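Local coordinates for protein alginase (PDB 4Q8K) that cleaves the polysaccharide alginate as a lyase of family 18, probably by beta-elimination on a beta-jelly-roll scaffold, at residues A[170-175]-A[189-194]; A[204-209]-A[289-294]; A[210-215]-A[355-360]; A[221-226]-A[322-327]. All blocks are in the same frame, centred on the assembly; numbering follows the deposited sequence.

Interaction 1. Residues A[170-175]-A[189-194]; sequences LVFVPL and HEYKVK
The imidazole of H189 reaches across to V173, the N-cap residue of helix 174-177. Its CB sits by the start of the helix, 3.9 Å from the backbone N of P174. CG lies anti to the backbone N (chi1 -155°), which swings the ring toward the end of strand 169-172. There ND1 accepts the backbone N-H of V173 at 3.0 Å, with the donor practically in the ring plane and the bond nearly straight at 164°. CE1, beyond it, lies 3.9 Å from the carbonyl O of V171 and near CG2 of V173.

F172 turns the edge of its ring toward the face of H189, a T-shaped pair with planes at 82°. The same phenyl meets Y191 rim to rim, CE1 being 3.6 Å from CD2 of Y191, and L170 CD2 closes in on the far end of the tyrosine. This aromatic cluster lies between the two sheets of the jelly roll, since strand 169-172 belongs to one and strand 186-193 to the other. Flat rings suit such a junction, since edges and faces can meet closely where strands of different sheets come together. An alanine in place of H189 would probably leave the V173 N-H without its acceptor and the edge of F172 without a face to meet. On the alternate side of its strand, E190 turns from the cluster and forms a salt bridge with K318.

Interaction 2. Residues A[204-209]-A[289-294]; sequences TYEVFE and VVNNYG
The ring of Y293 lies with one face against the backbone of T204 and Y205: T204 C stands 3.7 Å above its plane and Y205 N a little higher, both offset toward the rim. Its CE2 also touches CB of Y205 at 3.5 Å. The Y205 ring receives OD1 of N292 at its edge, 3.5 Å from CD1, with ring and amide planes 84° apart, while CE1 approaches CG1 of V290. The two ring contacts follow from CG of Y205 standing anti to its backbone N (chi1 177°), which brings the phenol beside N292 and V290.

On the face that carries E206 and F208, the flat groups are polar as well as aromatic. ND2 of N291 donates to OE2 of E206 at 3.2 Å, the acceptor close to the amide plane and the anti lone pair of the carboxylate being used. H227 also bonds OE2, and Y364 holds OE1, so the buried carboxylate is gripped at both oxygens. An asparagine suits this place because its amide serves two ends: OD1 accepts the backbone N-H of G294 at 2.9 Å, an Asx motif. G294 has backbone angles at which a side chain would press on the preceding carbonyl.

Between the strands, E206 pairs with N291 and F208 with V289, each through two backbone bonds. Y293 N adds one to T204 O where the pairing ends. Y293 and G294 have the left-handed backbone angles of a type I' turn, so strand 284-292 ends in a tight beta hairpin to strand 295-300 within the seven-stranded sheet of the jelly roll.

Interaction 3. Residues A[210-215]-A[355-360]; sequences ATVKVE and SKVTMT
In T360, chi1 of 51° sets OG1 between the backbone N and the carbonyl carbon, whereas in T211 chi1 of -67° puts CG2 anti to the backbone N; OG1 of T360 thereby comes to 3.4 Å from CB of T211, and near CG2 of T211 as well. E215 and K356 lie side by side and point the same way. The lysine chain bends at chi3 (-69°), and its CD packs 3.5 Å from OE2 of E215.

The two strands pair antiparallel, six backbone bonds joining T211 with T360, K213 with T358 and E215 with K356. Beta-branched threonines and valines suit such extended backbone. On the buried face V212 CG1 meets V357 CG1 at 3.7 Å, and A210, small enough to let the long M359 pass, touches SD with its CB. The other face is polar: K213, T358, E215 and K356 stand there, and T211 has a further bond from OG1 to N361.

Water joins the polar side chains. One molecule donates to T211 O and bonds T360 OG1; another touches E215 OE2, K356 O and T358 OG1. A third accepts from K356 NZ at 3.0 Å and donates to E215 OE1. The charged ends themselves stand 4.7 Å apart, OE2 to NZ. Their attraction is thus probably relayed through solvent and softened by it, while the valine and methionine face is buried toward the other sheet.

Interaction 4. Residues A[221-226]-A[322-327]; sequences KTIISQ and YLQSQD. With SO4 (sulfate ion), chain C.
K221 and Q324 cross obliquely, their CG atoms 4.1 Å apart, and the lysine chain runs fully extended past the end of Q326. NZ reaches a sulfate ion, probably from the crystallisation liquor, bonding its O1 at 2.6 Å; Y239 holds the same ion through its hydroxyl. A long straight aliphatic chain suits this place, because it packs its methylenes on the glutamines and still delivers a charge to the anion.

The amide of Q226 lies nearly coplanar with the ring of Y322 (planes 12° apart), its NE2 at the ring edge, 3.7 Å from CD2, while the end of Q324 lies over one face of that ring. I223 slants against Q324, its CD1 lying by the end of the glutamine. The hydroxyl of Y322 bonds the backbone N of N185, and R188 makes a cation-pi contact with the ring. T222 turns its OG1 to N321.

Three backbone bonds unite the strands: Q324 N to K221 O at 2.8 Å, and a pair linking I223 and Y322. One water accepts from K221 N and donates to Q324 O.

An alanine replacing K221 would probably leave the sulfate without this charged partner and uncover the aliphatic flank of Q324. The cationic tip, polar amides and tyrosine hydroxyls gathered here are consistent with a pocket that can take up anionic groups, perhaps the carboxylates of the uronate chain.

How the interactions relate
Interactions 2 and 3 share strand 204-216, each pairing it with a different neighbour in the seven-stranded sheet. Interaction 4 pairs two strands of the facing sheet, and interaction 1 spans both, joining strand 169-172 to strand 186-193. Interactions 1, 2 and 4 are buried, whereas interaction 3 has one buried apolar face and one hydrated, charged face. Chemistry follows place: aromatic rings at the junction between sheets in interaction 1, a buried carboxylate with its amide in interaction 2, solvent-bridged charges in interaction 3 and an anion-binding lysine in interaction 4. Between the sheets, M359 and V357 of interaction 3 pack against I224 of interaction 4; M359 also touches F208 of interaction 2 within its own sheet.

Interaction 1. Residues A[170-175]-A[189-194]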
# COMPACT_ATOMS: atom_id res chain seq x y z
N LEU A 170 -6.73 -4.28 12.40
CA LEU A 170 -5.55 -4.82 11.72
C LEU A 170 -4.37 -3.88 11.94
O LEU A 170 -4.48 -2.67 11.73
CB LEU A 170 -5.80 -4.98 10.22
CG LEU A 170 -6.89 -5.96 9.78
CD1 LEU A 170 -7.08 -5.89 8.28
CD2 LEU A 170 -6.53 -7.39 10.19
N VAL A 171 -3.25 -4.44 12.37
CA VAL A 171 -2.03 -3.65 12.57
C VAL A 171 -0.91 -4.21 11.72
O VAL A 171 -0.51 -5.36 11.90
CB VAL A 171 -1.59 -3.64 14.04
CG1 VAL A 171 -0.17 -3.12 14.16
CG2 VAL A 171 -2.56 -2.82 14.88
N PHE A 172 -0.39 -3.39 10.81
CA PHE A 172 0.66 -3.83 9.90
C PHE A 172 1.99 -3.19 10.29
O PHE A 172 2.14 -1.97 10.24
CB PHE A 172 0.31 -3.48 8.45
CG PHE A 172 -0.99 -4.09 7.98
CD1 PHE A 172 -1.03 -5.39 7.50
CD2 PHE A 172 -2.17 -3.36 8.04
CE1 PHE A 172 -2.23 -5.95 7.07
CE2 PHE A 172 -3.37 -3.93 7.61
CZ PHE A 172 -3.39 -5.22 7.13
N VAL A 173 2.94 -4.03 10.68
CA VAL A 173 4.21 -3.58 11.22
C VAL A 173 5.37 -4.29 10.52
O VAL A 173 5.88 -5.30 11.01
CB VAL A 173 4.27 -3.86 12.72
CG1 VAL A 173 3.55 -2.76 13.50
CG2 VAL A 173 3.65 -5.23 13.03
N PRO A 174 5.77 -3.78 9.36
CA PRO A 174 6.81 -4.41 8.53
C PRO A 174 8.19 -4.43 9.20
O PRO A 174 8.99 -5.30 8.87
CB PRO A 174 6.82 -3.53 7.27
CG PRO A 174 6.29 -2.21 7.75
CD PRO A 174 5.23 -2.56 8.73
N LEU A 175 8.46 -3.51 10.13
CA LEU A 175 9.73 -3.56 10.86
C LEU A 175 9.81 -4.79 11.75
O LEU A 175 10.90 -5.19 12.17
CB LEU A 175 9.94 -2.31 11.71
CG LEU A 175 10.04 -0.97 10.97
CD1 LEU A 175 10.00 0.17 11.97
CD2 LEU A 175 11.28 -0.91 10.08
N HIS A 189 4.28 -6.02 5.38
CA HIS A 189 3.30 -6.74 6.18
C HIS A 189 1.98 -6.45 5.47
O HIS A 189 1.49 -5.33 5.53
CB HIS A 189 3.27 -6.20 7.59
CG HIS A 189 2.78 -7.19 8.60
ND1 HIS A 189 2.51 -6.85 9.90
CD2 HIS A 189 2.52 -8.52 8.49
CE1 HIS A 189 2.10 -7.92 10.57
NE2 HIS A 189 2.11 -8.95 9.74
N GLU A 190 1.43 -7.45 4.79
CA GLU A 190 0.46 -7.19 3.74
C GLU A 190 -0.45 -8.38 3.46
O GLU A 190 -0.05 -9.54 3.65
CB GLU A 190 1.28 -6.87 2.48
CG GLU A 190 0.53 -6.44 1.25
CD GLU A 190 1.51 -6.11 0.14
OE1 GLU A 190 2.02 -7.05 -0.52
OE2 GLU A 190 1.78 -4.92 -0.05
N TYR A 191 -1.67 -8.09 3.01
CA TYR A 191 -2.57 -9.12 2.52
C TYR A 191 -2.68 -9.00 1.01
O TYR A 191 -2.63 -7.89 0.47
CB TYR A 191 -3.97 -8.95 3.12
CG TYR A 191 -4.13 -9.39 4.56
CD1 TYR A 191 -4.14 -10.74 4.90
CD2 TYR A 191 -4.29 -8.46 5.58
CE1 TYR A 191 -4.31 -11.13 6.21
CE2 TYR A 191 -4.45 -8.84 6.89
CZ TYR A 191 -4.46 -10.18 7.20
OH TYR A 191 -4.61 -10.57 8.51
N LYS A 192 -2.85 -10.12 0.32
CA LYS A 192 -3.00 -10.12 -1.13
C LYS A 192 -4.10 -11.07 -1.59
O LYS A 192 -4.25 -12.16 -1.04
CB LYS A 192 -1.68 -10.49 -1.81
CG LYS A 192 -1.11 -11.83 -1.33
CD LYS A 192 0.10 -12.25 -2.14
CE LYS A 192 0.65 -13.59 -1.61
NZ LYS A 192 1.82 -14.05 -2.42
N VAL A 193 -4.88 -10.67 -2.58
CA VAL A 193 -5.86 -11.58 -3.15
C VAL A 193 -5.15 -12.84 -3.63
O VAL A 193 -4.17 -12.76 -4.39
CB VAL A 193 -6.65 -10.94 -4.30
CG1 VAL A 193 -7.58 -11.96 -4.97
CG2 VAL A 193 -7.45 -9.72 -3.81
N LYS A 194 -5.64 -13.99 -3.26
CA LYS A 194 -4.97 -15.22 -3.60
C LYS A 194 -4.95 -15.57 -5.06
O LYS A 194 -5.81 -15.23 -5.79
CB LYS A 194 -5.52 -16.35 -2.77
CG LYS A 194 -6.86 -16.83 -3.21
CD LYS A 194 -7.31 -18.04 -2.41
CE LYS A 194 -7.60 -17.70 -0.99
NZ LYS A 194 -8.07 -18.88 -0.24

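Interaction 2. Residues A[204-209]-A[289-294]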
# COMPACT_ATOMS: atom_id res chain seq x y z
N THR A 204 -13.55 -7.55 -12.78
CA THR A 204 -14.11 -7.45 -11.44
C THR A 204 -14.61 -6.11 -11.05
O THR A 204 -14.11 -5.12 -11.48
CB THR A 204 -13.12 -7.80 -10.30
OG1 THR A 204 -11.95 -7.00 -10.42
CG2 THR A 204 -12.72 -9.18 -10.37
N TYR A 205 -15.54 -6.11 -10.12
CA TYR A 205 -15.93 -4.94 -9.40
C TYR A 205 -15.47 -5.13 -7.95
O TYR A 205 -15.94 -6.00 -7.29
CB TYR A 205 -17.44 -4.69 -9.50
CG TYR A 205 -17.90 -3.51 -8.71
CD1 TYR A 205 -17.80 -2.23 -9.20
CD2 TYR A 205 -18.38 -3.67 -7.45
CE1 TYR A 205 -18.19 -1.16 -8.47
CE2 TYR A 205 -18.76 -2.60 -6.71
CZ TYR A 205 -18.66 -1.36 -7.23
OH TYR A 205 -19.04 -0.33 -6.47
N GLU A 206 -14.51 -4.34 -7.50
CA GLU A 206 -14.01 -4.41 -6.14
C GLU A 206 -14.11 -3.10 -5.42
O GLU A 206 -13.85 -2.08 -5.98
CB GLU A 206 -12.53 -4.66 -6.09
CG GLU A 206 -11.99 -5.82 -6.78
CD GLU A 206 -10.47 -5.75 -6.81
OE1 GLU A 206 -9.87 -6.22 -5.86
OE2 GLU A 206 -9.94 -5.24 -7.79
N VAL A 207 -14.40 -3.18 -4.15
CA VAL A 207 -14.40 -2.01 -3.30
C VAL A 207 -13.64 -2.34 -2.03
O VAL A 207 -13.97 -3.33 -1.36
CB VAL A 207 -15.83 -1.60 -2.91
CG1 VAL A 207 -15.81 -0.42 -1.96
CG2 VAL A 207 -16.67 -1.28 -4.16
N PHE A 208 -12.63 -1.55 -1.71
CA PHE A 208 -11.94 -1.66 -0.43
C PHE A 208 -12.08 -0.33 0.28
O PHE A 208 -11.85 0.72 -0.31
CB PHE A 208 -10.46 -2.01 -0.62
CG PHE A 208 -9.66 -2.01 0.66
CD1 PHE A 208 -9.57 -3.15 1.43
CD2 PHE A 208 -8.99 -0.87 1.09
CE1 PHE A 208 -8.83 -3.17 2.61
CE2 PHE A 208 -8.26 -0.87 2.27
CZ PHE A 208 -8.18 -2.02 3.03
N GLU A 209 -12.50 -0.39 1.54
CA GLU A 209 -12.57 0.80 2.37
C GLU A 209 -11.99 0.50 3.74
O GLU A 209 -12.17 -0.60 4.26
CB GLU A 209 -14.01 1.30 2.50
CG GLU A 209 -14.12 2.64 3.24
CD GLU A 209 -15.41 3.39 2.94
OE1 GLU A 209 -16.31 2.83 2.29
OE2 GLU A 209 -15.50 4.57 3.36
N VAL A 289 -10.92 2.54 -2.13
CA VAL A 289 -10.39 2.18 -3.43
C VAL A 289 -11.43 1.36 -4.16
O VAL A 289 -11.90 0.35 -3.64
CB VAL A 289 -9.10 1.34 -3.29
CG1 VAL A 289 -8.56 0.95 -4.65
CG2 VAL A 289 -8.06 2.11 -2.50
N VAL A 290 -11.80 1.81 -5.35
CA VAL A 290 -12.77 1.09 -6.16
C VAL A 290 -12.18 0.71 -7.50
O VAL A 290 -11.59 1.55 -8.18
CB VAL A 290 -14.03 1.94 -6.41
CG1 VAL A 290 -15.05 1.15 -7.21
CG2 VAL A 290 -14.62 2.44 -5.09
N ASN A 291 -12.31 -0.56 -7.87
CA ASN A 291 -12.01 -0.99 -9.21
C ASN A 291 -13.31 -1.36 -9.89
O ASN A 291 -13.83 -2.45 -9.66
CB ASN A 291 -11.10 -2.21 -9.22
CG ASN A 291 -10.94 -2.79 -10.61
OD1 ASN A 291 -11.09 -2.08 -11.62
ND2 ASN A 291 -10.65 -4.08 -10.69
N ASN A 292 -13.83 -0.46 -10.71
CA ASN A 292 -15.06 -0.71 -11.45
C ASN A 292 -14.73 -1.26 -12.84
O ASN A 292 -14.72 -0.52 -13.82
CB ASN A 292 -15.87 0.59 -11.57
CG ASN A 292 -17.21 0.38 -12.24
OD1 ASN A 292 -17.67 -0.75 -12.38
ND2 ASN A 292 -17.83 1.47 -12.68
N TYR A 293 -14.45 -2.56 -12.91
CA TYR A 293 -14.12 -3.22 -14.17
C TYR A 293 -13.07 -2.48 -15.00
O TYR A 293 -13.21 -2.31 -16.21
CB TYR A 293 -15.40 -3.48 -15.00
CG TYR A 293 -16.40 -4.35 -14.28
CD1 TYR A 293 -16.31 -5.73 -14.33
CD2 TYR A 293 -17.44 -3.79 -13.53
CE1 TYR A 293 -17.22 -6.54 -13.67
CE2 TYR A 293 -18.36 -4.59 -12.88
CZ TYR A 293 -18.24 -5.96 -12.95
OH TYR A 293 -19.14 -6.77 -12.29
N GLY A 294 -12.01 -2.02 -14.33
CA GLY A 294 -10.88 -1.42 -15.02
C GLY A 294 -10.79 0.08 -14.82
O GLY A 294 -9.78 0.69 -15.17

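Interaction 3. Residues A[210-215]-A[355-360]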
# COMPACT_ATOMS: atom_id res chain seq x y z
N ALA A 210 -11.28 1.47 4.30
CA ALA A 210 -10.70 1.34 5.62
C ALA A 210 -10.48 2.71 6.25
O ALA A 210 -10.26 3.70 5.55
CB ALA A 210 -9.40 0.56 5.54
N THR A 211 -10.59 2.75 7.57
CA THR A 211 -10.14 3.87 8.37
C THR A 211 -8.67 3.57 8.71
O THR A 211 -8.36 2.54 9.33
CB THR A 211 -10.99 3.99 9.65
OG1 THR A 211 -12.32 4.35 9.29
CG2 THR A 211 -10.42 5.02 10.60
N VAL A 212 -7.78 4.46 8.28
CA VAL A 212 -6.35 4.20 8.34
C VAL A 212 -5.61 5.18 9.24
O VAL A 212 -5.61 6.38 8.98
CB VAL A 212 -5.71 4.27 6.93
CG1 VAL A 212 -4.23 3.90 7.00
CG2 VAL A 212 -6.43 3.37 5.94
N LYS A 213 -4.97 4.65 10.28
CA LYS A 213 -4.11 5.47 11.12
C LYS A 213 -2.66 5.12 10.81
O LYS A 213 -2.32 3.95 10.67
CB LYS A 213 -4.43 5.23 12.60
CG LYS A 213 -3.55 6.00 13.58
CD LYS A 213 -3.93 5.68 15.03
CE LYS A 213 -2.95 6.32 16.02
NZ LYS A 213 -3.33 6.10 17.45
N VAL A 214 -1.81 6.13 10.67
CA VAL A 214 -0.42 5.88 10.33
C VAL A 214 0.49 6.51 11.37
O VAL A 214 0.35 7.69 11.68
CB VAL A 214 -0.06 6.42 8.92
CG1 VAL A 214 1.39 6.12 8.60
CG2 VAL A 214 -0.97 5.81 7.85
N GLU A 215 1.38 5.71 11.93
CA GLU A 215 2.40 6.21 12.85
C GLU A 215 3.74 5.78 12.27
O GLU A 215 3.99 4.59 12.10
CB GLU A 215 2.22 5.60 14.24
CG GLU A 215 0.90 5.94 14.91
CD GLU A 215 0.62 5.02 16.09
OE1 GLU A 215 1.05 5.36 17.21
OE2 GLU A 215 -0.01 3.96 15.89
N SER A 355 6.88 2.25 12.10
CA SER A 355 6.05 2.21 10.90
C SER A 355 4.87 1.28 11.14
O SER A 355 4.96 0.07 10.88
CB SER A 355 6.83 1.77 9.66
OG SER A 355 5.99 1.80 8.50
N LYS A 356 3.79 1.85 11.65
CA LYS A 356 2.63 1.07 12.03
C LYS A 356 1.40 1.61 11.33
O LYS A 356 0.99 2.75 11.58
CB LYS A 356 2.43 1.12 13.55
CG LYS A 356 1.20 0.34 14.02
CD LYS A 356 0.91 0.59 15.49
CE LYS A 356 1.99 -0.03 16.37
NZ LYS A 356 1.62 0.01 17.81
N VAL A 357 0.83 0.81 10.44
CA VAL A 357 -0.44 1.15 9.80
C VAL A 357 -1.58 0.36 10.47
O VAL A 357 -1.58 -0.87 10.48
CB VAL A 357 -0.42 0.88 8.28
CG1 VAL A 357 -1.80 1.14 7.65
CG2 VAL A 357 0.63 1.75 7.60
N THR A 358 -2.53 1.09 11.06
CA THR A 358 -3.65 0.47 11.76
C THR A 358 -4.92 0.68 10.95
O THR A 358 -5.27 1.81 10.62
CB THR A 358 -3.84 1.09 13.15
OG1 THR A 358 -2.64 0.91 13.92
CG2 THR A 358 -4.99 0.42 13.88
N MET A 359 -5.60 -0.41 10.62
CA MET A 359 -6.81 -0.30 9.82
C MET A 359 -8.03 -0.81 10.58
O MET A 359 -8.01 -1.91 11.12
CB MET A 359 -6.66 -1.06 8.51
CG MET A 359 -5.67 -0.43 7.57
SD MET A 359 -5.72 -1.15 5.93
CE MET A 359 -4.21 -0.49 5.23
N THR A 360 -9.07 0.02 10.61
CA THR A 360 -10.32 -0.30 11.28
C THR A 360 -11.47 0.00 10.31
O THR A 360 -11.25 0.56 9.23
CB THR A 360 -10.51 0.55 12.54
OG1 THR A 360 -10.30 1.93 12.22
CG2 THR A 360 -9.51 0.12 13.64
O HOH W 1 -7.67 2.81 12.05
O HOH W 2 -1.02 3.13 13.50
O HOH W 3 2.11 2.97 18.26

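Interaction 4. Residues A[221-226]-A[322-327]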
# COMPACT_ATOMS: atom_id res chain seq x y z
N LYS A 221 8.39 6.04 4.00
CA LYS A 221 7.55 5.94 2.80
C LYS A 221 7.02 4.52 2.65
O LYS A 221 7.79 3.56 2.61
CB LYS A 221 8.36 6.32 1.56
CG LYS A 221 7.64 6.08 0.23
CD LYS A 221 8.49 6.61 -0.90
CE LYS A 221 7.85 6.36 -2.25
NZ LYS A 221 8.69 6.91 -3.38
N THR A 222 5.70 4.39 2.56
CA THR A 222 5.11 3.06 2.43
C THR A 222 4.00 3.04 1.40
O THR A 222 3.40 4.08 1.09
CB THR A 222 4.52 2.58 3.77
OG1 THR A 222 3.95 1.27 3.58
CG2 THR A 222 3.45 3.55 4.27
N ILE A 223 3.75 1.85 0.85
CA ILE A 223 2.57 1.63 0.01
C ILE A 223 1.55 0.86 0.84
O ILE A 223 1.85 -0.21 1.38
CB ILE A 223 2.94 0.83 -1.28
CG1 ILE A 223 3.93 1.62 -2.14
CG2 ILE A 223 1.68 0.50 -2.11
CD1 ILE A 223 4.48 0.81 -3.29
N ILE A 224 0.34 1.41 0.96
CA ILE A 224 -0.66 0.84 1.88
C ILE A 224 -1.79 0.12 1.15
O ILE A 224 -2.60 -0.56 1.77
CB ILE A 224 -1.28 1.90 2.85
CG1 ILE A 224 -2.07 2.97 2.09
CG2 ILE A 224 -0.21 2.55 3.74
CD1 ILE A 224 -2.85 3.88 3.01
N SER A 225 -1.84 0.28 -0.17
CA SER A 225 -2.76 -0.49 -0.99
C SER A 225 -2.31 -0.45 -2.44
O SER A 225 -1.77 0.55 -2.90
CB SER A 225 -4.21 0.00 -0.81
OG SER A 225 -4.43 1.21 -1.51
N GLN A 226 -2.52 -1.54 -3.17
CA GLN A 226 -2.12 -1.57 -4.56
C GLN A 226 -2.81 -2.66 -5.36
O GLN A 226 -3.14 -3.72 -4.83
CB GLN A 226 -0.61 -1.71 -4.71
CG GLN A 226 -0.06 -2.98 -4.12
CD GLN A 226 1.42 -3.09 -4.35
OE1 GLN A 226 1.87 -3.28 -5.48
NE2 GLN A 226 2.19 -2.98 -3.28
N TYR A 322 3.68 -1.75 3.13
CA TYR A 322 4.87 -2.16 2.40
C TYR A 322 5.89 -1.02 2.45
O TYR A 322 5.84 -0.10 1.64
CB TYR A 322 4.48 -2.46 0.95
CG TYR A 322 5.58 -2.94 0.04
CD1 TYR A 322 6.86 -3.21 0.51
CD2 TYR A 322 5.33 -3.12 -1.32
CE1 TYR A 322 7.85 -3.65 -0.35
CE2 TYR A 322 6.32 -3.55 -2.18
CZ TYR A 322 7.59 -3.81 -1.69
OH TYR A 322 8.57 -4.25 -2.54
N LEU A 323 6.80 -1.10 3.42
CA LEU A 323 7.78 -0.05 3.69
C LEU A 323 8.91 -0.04 2.66
O LEU A 323 9.58 -1.05 2.44
CB LEU A 323 8.35 -0.24 5.10
CG LEU A 323 9.20 0.89 5.72
CD1 LEU A 323 8.35 2.13 5.97
CD2 LEU A 323 9.84 0.39 7.03
N GLN A 324 9.09 1.12 2.02
CA GLN A 324 10.00 1.27 0.89
C GLN A 324 11.39 1.64 1.36
O GLN A 324 11.55 2.57 2.15
CB GLN A 324 9.47 2.36 -0.05
CG GLN A 324 8.05 2.12 -0.57
CD GLN A 324 7.96 0.87 -1.44
OE1 GLN A 324 7.34 -0.13 -1.06
NE2 GLN A 324 8.57 0.92 -2.62
N SER A 325 12.41 0.92 0.88
CA SER A 325 13.78 1.22 1.28
C SER A 325 14.35 2.27 0.33
O SER A 325 14.91 1.94 -0.71
CB SER A 325 14.64 -0.05 1.26
OG SER A 325 15.94 0.22 1.77
N GLN A 326 14.17 3.54 0.69
CA GLN A 326 14.50 4.65 -0.19
C GLN A 326 14.88 5.89 0.62
O GLN A 326 14.27 6.19 1.65
CB GLN A 326 13.30 4.96 -1.12
CG GLN A 326 13.61 5.90 -2.28
CD GLN A 326 12.36 6.21 -3.10
OE1 GLN A 326 12.43 6.37 -4.32
NE2 GLN A 326 11.22 6.29 -2.43
N ASP A 327 15.92 6.59 0.18
CA ASP A 327 16.33 7.83 0.81
C ASP A 327 15.27 8.88 0.48
O ASP A 327 14.92 9.04 -0.68
CB ASP A 327 17.68 8.28 0.25
CG ASP A 327 18.31 9.38 1.07
OD1 ASP A 327 17.74 10.49 1.13
OD2 ASP A 327 19.40 9.13 1.66
S SO4 C . 8.23 5.07 -6.78
O1 SO4 C . 7.93 6.03 -5.72
O2 SO4 C . 9.67 4.85 -6.87
O3 SO4 C . 7.55 3.83 -6.42
O4 SO4 C . 7.72 5.56 -8.06
O HOH W 4 10.76 4.50 4.33